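Local coordinates for protein FACT-Spt16 (Cicer arietinum, PDB 5CE6) that serves as a subunit of the FACT histone chaperone complex and, through its N-terminal domain, probably takes part in binding histones H3-H4, at residues Lys218-Val221 and Val222-Glu226; Lys234-His237 and Ser238-Met241; Ile270-Gly274 and Gly275-Leu279; Ile319-Pro323 and Ile324-Ala328. One frame throughout, in Å; residues are numbered along the deposited sequence.

Interaction 1. Residues Lys218-Val221 and Val222-Glu226; sequences KNFV and VTKLE
Phe220 and Lys224, one helical turn apart, lie side by side and point the same way off the helix. The aliphatic root of the lysine sits over one face of the phenyl ring, its CB 4.2 Å above the ring plane and displaced toward the rim, while Lys224 CG comes within 4.1 Å of Phe220 CZ. The ring reaches along the helix toward the lysine because CG of Phe220 is turned away from its own backbone N (chi1 175°) and stands beside the carbonyl carbon. A bend at chi2 of Lys224 (67°) then carries the rest of that chain off. Val221 and Leu225 repeat the same side-by-side pattern, with Val221 CG1 3.9 Å from Leu225 CD1. Behind both pairs run i to i+4 backbone bonds, Lys224 N to Phe220 O (2.8 Å) and Leu225 N to Val221 O (2.9 Å), the latter almost straight at 173°. Phe220 packs on Glu243, Thr244 and Val247 of helix 237-249, and Leu225 rests mainly on Phe317 of strand 309-319. Between the side chains the contact is thus purely apolar, the lysine contributing methylenes, and the polar bonding across it is confined to the backbone.

Interaction 2. Residues Lys234-His237 and Ser238-Met241; sequences KILH and STLM
Leu236 O, at the N-cap residue, opens helix 237-249 by accepting from two amides at once, from Leu240 N (3.1 Å), nearly in line with the C=O, and from Thr239 N (3.0 Å), well above the carbonyl plane. Met241 N continues the helical pattern with a bond to His237 O. Ahead of this turn, Ile235 folds its side chain back over the first residues of the helix. Its CD1 meets Leu240 CD2 at 3.5 Å, the two side chains crossing at about a right angle, and the CG2 branch touches the other methyl, Leu240 CD1, at 3.9 Å. Ile235 CG1 also approaches Thr239 CG2, at 3.8 Å. This methyl faces the isoleucine because the threonine places it opposite its own backbone N, which leaves OG1 beside that N (chi1 -66°). Thr239 OG1 is thereby turned to a water 2.9 Å away, and the same water accepts from Leu236 N at 3.0 Å, bridging the residue before the helix to its first turn. The threonine therefore shows an apolar branch to Ile235 and a polar one to the bridging water. His237 and Ser238 direct their polar ends away from this cluster: the imidazole bonds to Ser273 and Asn286 and lies near a bound sodium ion, while Ser238 OG bonds to Asp287. The turn lies between helix 200-230, where Lys224 touches both Ile235 and Leu240 and Val228 also meets Ile235, and strand 270-273, whose Phe271 packs on His237 and Leu240.

Interaction 3. Residues Ile270-Gly274 and Gly275-Leu279; sequences IFQSG and GKFDL
The side-chain amide of Gln272 lies against the backbone of Asp278 and makes two bonds with it. Gln272 NE2 donates to Asp278 O at 2.9 Å, with the acceptor only 5° out of the amide plane, whereas Asp278 N approaches Gln272 OE1 (2.9 Å) from above the plane of that carbonyl, 42° out of it. The Phe277 ring meets the strand obliquely, its CE1 3.7 Å from Ser273 CA and its CD1 3.7 Å from Gln272 CB. The glutamine chain, extended beyond CG (chi2 175°), brings both amide atoms to the Asp278 backbone. An alanine here would probably leave the amide and carbonyl of Asp278 without these mates and the chain at Asp278 less firmly held to the strand. Between Ser273 and Lys276 the chain reverses in a type I' turn, closed by a weak bond from Lys276 N to Ser273 O (3.3 Å). Both central residues, Gly274 and Gly275, have the positive phi that favours glycine. A water accepts from Ser273 N and donates to Lys276 O at 2.7 Å. The hairpin-like reversal follows strand 270-273, which pairs with strand 296-306; Phe277 packs on Val297 and Ile299 of that neighbour and on Phe425 and Ser426 of strand 424-435.

Interaction 4. Residues Ile319-Pro323 and Ile324-Ala328; sequences IDADP and IQSKA
Asp322 and Gln325 grip each other reciprocally, each side chain accepting from the other's backbone amide. Asp322 OD1 takes Gln325 N at 2.8 Å along a nearly straight bond (174°), and Gln325 OE1 takes Asp322 N at 2.9 Å. The side chains cross at about a right angle, yet carboxylate and amide end up stacked, their planes 25° apart. For the aspartate this requires CG to stand between its backbone N and carbonyl carbon (chi1 73°), where OD1 overhangs the first amides of the helix; a weak bond from Ile324 N also ends on it. Asp322 O is used twice, by Ser326 N (3.0 Å) and by Ser326 OG, which donates from above the carbonyl plane, also at 3.0 Å. Ser326 OG further touches the methyl of Ala321, 3.4 Å from its CB. The remaining polar ends hold the cap to its surroundings, Asp322 OD2 by Glu416 N and Gln325 NE2 by Ala295 O, a residue of the potassium site. A leucine in place of Asp322 would probably leave the amides of Gln325 and Glu416 without their acceptor, and the glutamine amide without the carboxylate stacked on it. With the aspartate at the N-cap and the glutamine three residues on, this is a capping box, starting helix 323-342 after the short loop that follows strand 309-319.

How the interactions relate
Interactions 1, 2 and 3 form a connected, partly buried group, whereas interaction 4 lies at the surface and touches none of them. Apolar packing between interactions 1 and 2 joins the successive helices 200-230 and 237-249. Phe271 of strand 270-273 then reaches both Val221 and the first turn of helix 237-249, and a probable hydrogen bond between His237 and Ser273 ties interactions 2 and 3 beside the sodium ion. Chemistry follows place: methyls and methylenes dominate between the helices, a side-chain amide bonds to backbone at the turn after the strand, and polar capping starts helix 323-342, near the potassium ion.

Interaction 1. Residues Lys218-Val221 and Val222-Glu226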
loop_
_atom_site.group_PDB
_atom_site.type_symbol
_atom_site.label_atom_id
_atom_site.label_comp_id
_atom_site.label_asym_id
_atom_site.label_seq_id
_atom_site.Cartn_x
_atom_site.Cartn_y
_atom_site.Cartn_z
ATOM N N LYS A 218 -15.862 1.560 -12.669
ATOM C CA LYS A 218 -16.574 1.605 -13.940
ATOM C C LYS A 218 -18.070 1.340 -13.794
ATOM O O LYS A 218 -18.901 2.070 -14.353
ATOM C CB LYS A 218 -15.978 0.596 -14.924
ATOM C CG LYS A 218 -16.434 0.817 -16.364
ATOM C CD LYS A 218 -16.110 -0.381 -17.244
ATOM C CE LYS A 218 -16.594 -0.178 -18.676
ATOM N NZ LYS A 218 -15.701 0.735 -19.450
ATOM N N ASN A 219 -18.413 0.298 -13.046
ATOM C CA ASN A 219 -19.786 -0.191 -13.028
ATOM C C ASN A 219 -20.630 0.319 -11.869
ATOM O O ASN A 219 -21.854 0.200 -11.894
ATOM C CB ASN A 219 -19.809 -1.719 -13.067
ATOM C CG ASN A 219 -19.140 -2.272 -14.307
ATOM O OD1 ASN A 219 -19.340 -1.765 -15.412
ATOM N ND2 ASN A 219 -18.335 -3.311 -14.130
ATOM N N PHE A 220 -19.989 0.874 -10.850
ATOM C CA PHE A 220 -20.760 1.548 -9.817
ATOM C C PHE A 220 -20.530 3.054 -9.790
ATOM O O PHE A 220 -21.473 3.832 -9.962
ATOM C CB PHE A 220 -20.529 0.964 -8.423
ATOM C CG PHE A 220 -21.233 1.744 -7.351
ATOM C CD1 PHE A 220 -22.613 1.666 -7.229
ATOM C CD2 PHE A 220 -20.531 2.593 -6.512
ATOM C CE1 PHE A 220 -23.277 2.395 -6.274
ATOM C CE2 PHE A 220 -21.193 3.329 -5.548
ATOM C CZ PHE A 220 -22.568 3.230 -5.431
ATOM N N VAL A 221 -19.286 3.466 -9.559
ATOM C CA VAL A 221 -19.006 4.885 -9.343
ATOM C C VAL A 221 -19.415 5.763 -10.520
ATOM O O VAL A 221 -20.129 6.746 -10.340
ATOM C CB VAL A 221 -17.536 5.152 -8.968
ATOM C CG1 VAL A 221 -17.302 6.649 -8.782
ATOM C CG2 VAL A 221 -17.181 4.399 -7.689
ATOM N N VAL A 222 -18.983 5.409 -11.727
ATOM C CA VAL A 222 -19.301 6.244 -12.882
ATOM C C VAL A 222 -20.810 6.351 -13.092
ATOM O O VAL A 222 -21.344 7.445 -13.259
ATOM C CB VAL A 222 -18.590 5.763 -14.153
ATOM C CG1 VAL A 222 -19.150 6.468 -15.369
ATOM C CG2 VAL A 222 -17.079 5.995 -14.030
ATOM N N THR A 223 -21.494 5.216 -13.018
ATOM C CA THR A 223 -22.948 5.159 -13.146
ATOM C C THR A 223 -23.659 5.963 -12.059
ATOM O O THR A 223 -24.641 6.663 -12.328
ATOM C CB THR A 223 -23.437 3.700 -13.083
ATOM O OG1 THR A 223 -22.831 2.957 -14.145
ATOM C CG2 THR A 223 -24.955 3.625 -13.218
ATOM N N LYS A 224 -23.165 5.855 -10.828
ATOM C CA LYS A 224 -23.772 6.561 -9.706
ATOM C C LYS A 224 -23.637 8.068 -9.889
ATOM O O LYS A 224 -24.611 8.813 -9.736
ATOM C CB LYS A 224 -23.120 6.117 -8.393
ATOM C CG LYS A 224 -23.646 6.834 -7.154
ATOM C CD LYS A 224 -25.099 6.483 -6.878
ATOM C CE LYS A 224 -25.472 6.791 -5.443
ATOM N NZ LYS A 224 -26.884 6.416 -5.138
ATOM N N LEU A 225 -22.428 8.516 -10.223
ATOM C CA LEU A 225 -22.186 9.942 -10.439
ATOM C C LEU A 225 -23.051 10.473 -11.575
ATOM O O LEU A 225 -23.683 11.525 -11.434
ATOM C CB LEU A 225 -20.705 10.222 -10.704
ATOM C CG LEU A 225 -19.745 9.933 -9.550
ATOM C CD1 LEU A 225 -18.305 10.181 -9.968
ATOM C CD2 LEU A 225 -20.096 10.767 -8.313
ATOM N N GLU A 226 -23.098 9.738 -12.687
ATOM C CA GLU A 226 -23.935 10.138 -13.824
ATOM C C GLU A 226 -25.407 10.280 -13.441
ATOM O O GLU A 226 -26.064 11.243 -13.844
ATOM C CB GLU A 226 -23.788 9.160 -14.999
ATOM C CG GLU A 226 -22.407 9.196 -15.637
ATOM C CD GLU A 226 -22.249 8.208 -16.777
ATOM O OE1 GLU A 226 -23.172 7.398 -17.004
ATOM O OE2 GLU A 226 -21.191 8.249 -17.440
#

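Interaction 2. Residues Lys234-His237 and Ser238-Met241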
loop_
_atom_site.group_PDB
_atom_site.type_symbol
_atom_site.label_atom_id
_atom_site.label_comp_id
_atom_site.label_asym_id
_atom_site.label_seq_id
_atom_site.Cartn_x
_atom_site.Cartn_y
_atom_site.Cartn_z
ATOM N N LYS A 234 -29.057 15.391 -4.348
ATOM C CA LYS A 234 -28.077 15.766 -3.341
ATOM C C LYS A 234 -27.542 14.509 -2.664
ATOM O O LYS A 234 -28.306 13.715 -2.112
ATOM C CB LYS A 234 -28.668 16.711 -2.296
ATOM C CG LYS A 234 -27.645 17.163 -1.260
ATOM C CD LYS A 234 -28.281 17.935 -0.110
ATOM C CE LYS A 234 -27.203 18.370 0.878
ATOM N NZ LYS A 234 -27.763 19.018 2.092
ATOM N N ILE A 235 -26.229 14.331 -2.712
ATOM C CA ILE A 235 -25.595 13.202 -2.042
ATOM C C ILE A 235 -24.320 13.678 -1.343
ATOM O O ILE A 235 -23.554 14.464 -1.907
ATOM C CB ILE A 235 -25.311 12.050 -3.047
ATOM C CG1 ILE A 235 -24.931 10.761 -2.312
ATOM C CG2 ILE A 235 -24.238 12.438 -4.070
ATOM C CD1 ILE A 235 -24.888 9.548 -3.215
ATOM N N LEU A 236 -24.113 13.246 -0.099
ATOM C CA LEU A 236 -22.894 13.611 0.628
ATOM C C LEU A 236 -21.704 12.789 0.157
ATOM O O LEU A 236 -21.864 11.635 -0.252
ATOM C CB LEU A 236 -23.077 13.384 2.124
ATOM C CG LEU A 236 -24.258 14.115 2.759
ATOM C CD1 LEU A 236 -24.179 13.986 4.277
ATOM C CD2 LEU A 236 -24.286 15.573 2.340
ATOM N N HIS A 237 -20.503 13.357 0.234
ATOM C CA HIS A 237 -19.321 12.601 -0.182
ATOM C C HIS A 237 -19.180 11.342 0.658
ATOM O O HIS A 237 -18.789 10.298 0.154
ATOM C CB HIS A 237 -18.041 13.436 -0.091
ATOM C CG HIS A 237 -18.016 14.609 -1.024
ATOM N ND1 HIS A 237 -17.811 15.899 -0.584
ATOM C CD2 HIS A 237 -18.169 14.684 -2.368
ATOM C CE1 HIS A 237 -17.842 16.722 -1.622
ATOM N NE2 HIS A 237 -18.063 16.011 -2.713
ATOM N N SER A 238 -19.525 11.437 1.939
ATOM C CA SER A 238 -19.446 10.284 2.834
ATOM C C SER A 238 -20.470 9.185 2.517
ATOM O O SER A 238 -20.275 8.022 2.882
ATOM C CB SER A 238 -19.609 10.733 4.288
ATOM O OG SER A 238 -20.742 11.569 4.433
ATOM N N THR A 239 -21.565 9.552 1.862
ATOM C CA THR A 239 -22.556 8.567 1.434
ATOM C C THR A 239 -22.029 7.829 0.213
ATOM O O THR A 239 -22.129 6.603 0.125
ATOM C CB THR A 239 -23.892 9.234 1.094
ATOM O OG1 THR A 239 -24.466 9.784 2.289
ATOM C CG2 THR A 239 -24.857 8.222 0.498
ATOM N N LEU A 240 -21.463 8.573 -0.731
ATOM C CA LEU A 240 -20.775 7.935 -1.851
ATOM C C LEU A 240 -19.710 6.972 -1.340
ATOM O O LEU A 240 -19.535 5.876 -1.881
ATOM C CB LEU A 240 -20.148 8.976 -2.785
ATOM C CG LEU A 240 -21.194 9.735 -3.595
ATOM C CD1 LEU A 240 -20.617 11.005 -4.200
ATOM C CD2 LEU A 240 -21.755 8.832 -4.686
ATOM N N MET A 241 -18.998 7.383 -0.296
ATOM C CA MET A 241 -17.960 6.548 0.288
ATOM C C MET A 241 -18.556 5.252 0.838
ATOM O O MET A 241 -18.057 4.154 0.557
ATOM C CB MET A 241 -17.239 7.327 1.395
ATOM C CG MET A 241 -16.179 6.542 2.148
ATOM S SD MET A 241 -15.666 7.423 3.638
ATOM C CE MET A 241 -17.042 7.043 4.711
HETATM O O HOH W 1 -26.406 11.635 1.091
#

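Interaction 3. Residues Ile270-Gly274 and Gly275-Leu279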
loop_
_atom_site.group_PDB
_atom_site.type_symbol
_atom_site.label_atom_id
_atom_site.label_comp_id
_atom_site.label_asym_id
_atom_site.label_seq_id
_atom_site.Cartn_x
_atom_site.Cartn_y
_atom_site.Cartn_z
ATOM N N ILE A 270 -12.436 7.625 -1.403
ATOM C CA ILE A 270 -12.271 9.069 -1.323
ATOM C C ILE A 270 -13.104 9.717 -2.402
ATOM O O ILE A 270 -12.950 9.404 -3.571
ATOM C CB ILE A 270 -10.795 9.457 -1.517
ATOM C CG1 ILE A 270 -9.969 8.967 -0.313
ATOM C CG2 ILE A 270 -10.641 10.976 -1.727
ATOM C CD1 ILE A 270 -8.458 8.926 -0.580
ATOM N N PHE A 271 -14.018 10.590 -1.995
ATOM C CA PHE A 271 -14.776 11.402 -2.940
ATOM C C PHE A 271 -14.594 12.853 -2.565
ATOM O O PHE A 271 -14.787 13.225 -1.404
ATOM C CB PHE A 271 -16.257 11.045 -2.882
ATOM C CG PHE A 271 -16.578 9.734 -3.522
ATOM C CD1 PHE A 271 -16.487 8.554 -2.799
ATOM C CD2 PHE A 271 -16.949 9.680 -4.861
ATOM C CE1 PHE A 271 -16.761 7.332 -3.394
ATOM C CE2 PHE A 271 -17.240 8.457 -5.463
ATOM C CZ PHE A 271 -17.148 7.289 -4.726
ATOM N N GLN A 272 -14.220 13.677 -3.543
ATOM C CA GLN A 272 -13.977 15.097 -3.284
ATOM C C GLN A 272 -14.538 15.939 -4.412
ATOM O O GLN A 272 -14.467 15.549 -5.579
ATOM C CB GLN A 272 -12.471 15.367 -3.168
ATOM C CG GLN A 272 -11.799 14.625 -2.028
ATOM C CD GLN A 272 -10.295 14.806 -1.985
ATOM O OE1 GLN A 272 -9.699 15.397 -2.883
ATOM N NE2 GLN A 272 -9.667 14.260 -0.947
ATOM N N SER A 273 -15.068 17.106 -4.067
ATOM C CA SER A 273 -15.544 18.037 -5.085
ATOM C C SER A 273 -15.689 19.403 -4.447
ATOM O O SER A 273 -15.372 19.571 -3.275
ATOM C CB SER A 273 -16.891 17.574 -5.649
ATOM O OG SER A 273 -17.916 17.717 -4.676
ATOM N N GLY A 274 -16.167 20.379 -5.216
ATOM C CA GLY A 274 -16.579 21.642 -4.633
ATOM C C GLY A 274 -15.469 22.443 -3.979
ATOM O O GLY A 274 -15.684 23.109 -2.951
ATOM N N GLY A 275 -14.281 22.385 -4.566
ATOM C CA GLY A 275 -13.202 23.250 -4.120
ATOM C C GLY A 275 -12.449 22.737 -2.906
ATOM O O GLY A 275 -11.523 23.393 -2.433
ATOM N N LYS A 276 -12.844 21.574 -2.391
ATOM C CA LYS A 276 -12.186 21.011 -1.208
ATOM C C LYS A 276 -11.506 19.698 -1.563
ATOM O O LYS A 276 -12.119 18.627 -1.535
ATOM C CB LYS A 276 -13.176 20.850 -0.048
ATOM C CG LYS A 276 -13.782 22.182 0.409
ATOM C CD LYS A 276 -14.624 22.053 1.689
ATOM C CE LYS A 276 -15.188 23.415 2.121
ATOM N NZ LYS A 276 -16.156 23.282 3.241
ATOM N N PHE A 277 -10.230 19.793 -1.925
ATOM C CA PHE A 277 -9.484 18.628 -2.379
ATOM C C PHE A 277 -8.287 18.385 -1.470
ATOM O O PHE A 277 -7.813 19.306 -0.783
ATOM C CB PHE A 277 -9.036 18.846 -3.833
ATOM C CG PHE A 277 -10.171 19.091 -4.768
ATOM C CD1 PHE A 277 -10.955 18.031 -5.216
ATOM C CD2 PHE A 277 -10.480 20.389 -5.180
ATOM C CE1 PHE A 277 -12.024 18.262 -6.084
ATOM C CE2 PHE A 277 -11.546 20.625 -6.045
ATOM C CZ PHE A 277 -12.318 19.568 -6.490
ATOM N N ASP A 278 -7.806 17.148 -1.462
ATOM C CA ASP A 278 -6.684 16.775 -0.620
ATOM C C ASP A 278 -6.130 15.530 -1.260
ATOM O O ASP A 278 -6.770 14.480 -1.241
ATOM C CB ASP A 278 -7.184 16.481 0.794
ATOM C CG ASP A 278 -6.060 16.157 1.769
ATOM O OD1 ASP A 278 -4.898 15.983 1.349
ATOM O OD2 ASP A 278 -6.353 16.065 2.975
ATOM N N LEU A 279 -4.959 15.651 -1.879
ATOM C CA LEU A 279 -4.410 14.519 -2.606
ATOM C C LEU A 279 -3.547 13.603 -1.749
ATOM O O LEU A 279 -2.964 12.653 -2.263
ATOM C CB LEU A 279 -3.628 14.981 -3.831
ATOM C CG LEU A 279 -4.403 15.870 -4.800
ATOM C CD1 LEU A 279 -3.596 16.093 -6.073
ATOM C CD2 LEU A 279 -5.751 15.250 -5.117
HETATM O O HOH W 2 -14.498 17.462 -1.034
#

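Interaction 4. Residues Ile319-Pro323 and Ile324-Ala328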
loop_
_atom_site.group_PDB
_atom_site.type_symbol
_atom_site.label_atom_id
_atom_site.label_comp_id
_atom_site.label_asym_id
_atom_site.label_seq_id
_atom_site.Cartn_x
_atom_site.Cartn_y
_atom_site.Cartn_z
ATOM N N ILE A 319 -17.069 18.472 -15.043
ATOM C CA ILE A 319 -18.424 18.867 -15.388
ATOM C C ILE A 319 -18.386 20.270 -15.979
ATOM O O ILE A 319 -18.142 21.232 -15.247
ATOM C CB ILE A 319 -19.328 18.915 -14.142
ATOM C CG1 ILE A 319 -19.042 17.737 -13.202
ATOM C CG2 ILE A 319 -20.800 18.989 -14.548
ATOM C CD1 ILE A 319 -19.324 16.380 -13.808
ATOM N N ASP A 320 -18.633 20.382 -17.283
ATOM C CA ASP A 320 -18.574 21.670 -17.978
ATOM C C ASP A 320 -17.256 22.379 -17.660
ATOM O O ASP A 320 -17.235 23.551 -17.270
ATOM C CB ASP A 320 -19.765 22.545 -17.575
ATOM C CG ASP A 320 -21.101 21.938 -17.971
ATOM O OD1 ASP A 320 -21.306 21.683 -19.173
ATOM O OD2 ASP A 320 -21.941 21.711 -17.077
ATOM N N ALA A 321 -16.164 21.640 -17.809
ATOM C CA ALA A 321 -14.839 22.117 -17.429
ATOM C C ALA A 321 -14.451 23.377 -18.178
ATOM O O ALA A 321 -14.709 23.495 -19.375
ATOM C CB ALA A 321 -13.809 21.040 -17.685
ATOM N N ASP A 322 -13.816 24.308 -17.475
ATOM C CA ASP A 322 -13.315 25.513 -18.119
ATOM C C ASP A 322 -12.012 25.191 -18.860
ATOM O O ASP A 322 -11.510 24.068 -18.759
ATOM C CB ASP A 322 -13.221 26.687 -17.117
ATOM C CG ASP A 322 -12.073 26.565 -16.123
ATOM O OD1 ASP A 322 -11.039 25.937 -16.412
ATOM O OD2 ASP A 322 -12.209 27.148 -15.022
ATOM N N PRO A 323 -11.476 26.142 -19.638
ATOM C CA PRO A 323 -10.298 25.786 -20.437
ATOM C C PRO A 323 -9.065 25.373 -19.631
ATOM O O PRO A 323 -8.268 24.575 -20.136
ATOM C CB PRO A 323 -10.010 27.071 -21.210
ATOM C CG PRO A 323 -11.333 27.684 -21.368
ATOM C CD PRO A 323 -12.044 27.435 -20.079
ATOM N N ILE A 324 -8.912 25.898 -18.416
ATOM C CA ILE A 324 -7.732 25.598 -17.618
ATOM C C ILE A 324 -7.874 24.205 -17.030
ATOM O O ILE A 324 -6.926 23.409 -17.033
ATOM C CB ILE A 324 -7.536 26.632 -16.499
ATOM C CG1 ILE A 324 -7.365 28.029 -17.106
ATOM C CG2 ILE A 324 -6.331 26.271 -15.639
ATOM C CD1 ILE A 324 -7.125 29.122 -16.094
ATOM N N GLN A 325 -9.073 23.905 -16.537
ATOM C CA GLN A 325 -9.353 22.578 -15.970
ATOM C C GLN A 325 -9.186 21.507 -17.048
ATOM O O GLN A 325 -8.651 20.435 -16.785
ATOM C CB GLN A 325 -10.766 22.526 -15.392
ATOM C CG GLN A 325 -10.993 23.422 -14.153
ATOM C CD GLN A 325 -12.459 23.588 -13.810
ATOM O OE1 GLN A 325 -13.324 23.536 -14.687
ATOM N NE2 GLN A 325 -12.750 23.809 -12.525
ATOM N N SER A 326 -9.628 21.818 -18.268
ATOM C CA SER A 326 -9.565 20.868 -19.366
ATOM C C SER A 326 -8.124 20.618 -19.772
ATOM O O SER A 326 -7.705 19.467 -19.925
ATOM C CB SER A 326 -10.329 21.409 -20.584
ATOM O OG SER A 326 -11.705 21.556 -20.297
ATOM N N LYS A 327 -7.378 21.703 -19.974
ATOM C CA LYS A 327 -5.968 21.595 -20.337
ATOM C C LYS A 327 -5.188 20.845 -19.263
ATOM O O LYS A 327 -4.410 19.941 -19.564
ATOM C CB LYS A 327 -5.338 22.974 -20.539
ATOM C CG LYS A 327 -3.832 22.894 -20.812
ATOM C CD LYS A 327 -3.174 24.258 -20.997
ATOM C CE LYS A 327 -1.665 24.090 -21.213
ATOM N NZ LYS A 327 -0.920 25.375 -21.348
ATOM N N ALA A 328 -5.388 21.228 -18.004
ATOM C CA ALA A 328 -4.653 20.592 -16.925
ATOM C C ALA A 328 -4.919 19.091 -16.903
ATOM O O ALA A 328 -4.014 18.295 -16.649
ATOM C CB ALA A 328 -5.032 21.208 -15.598
#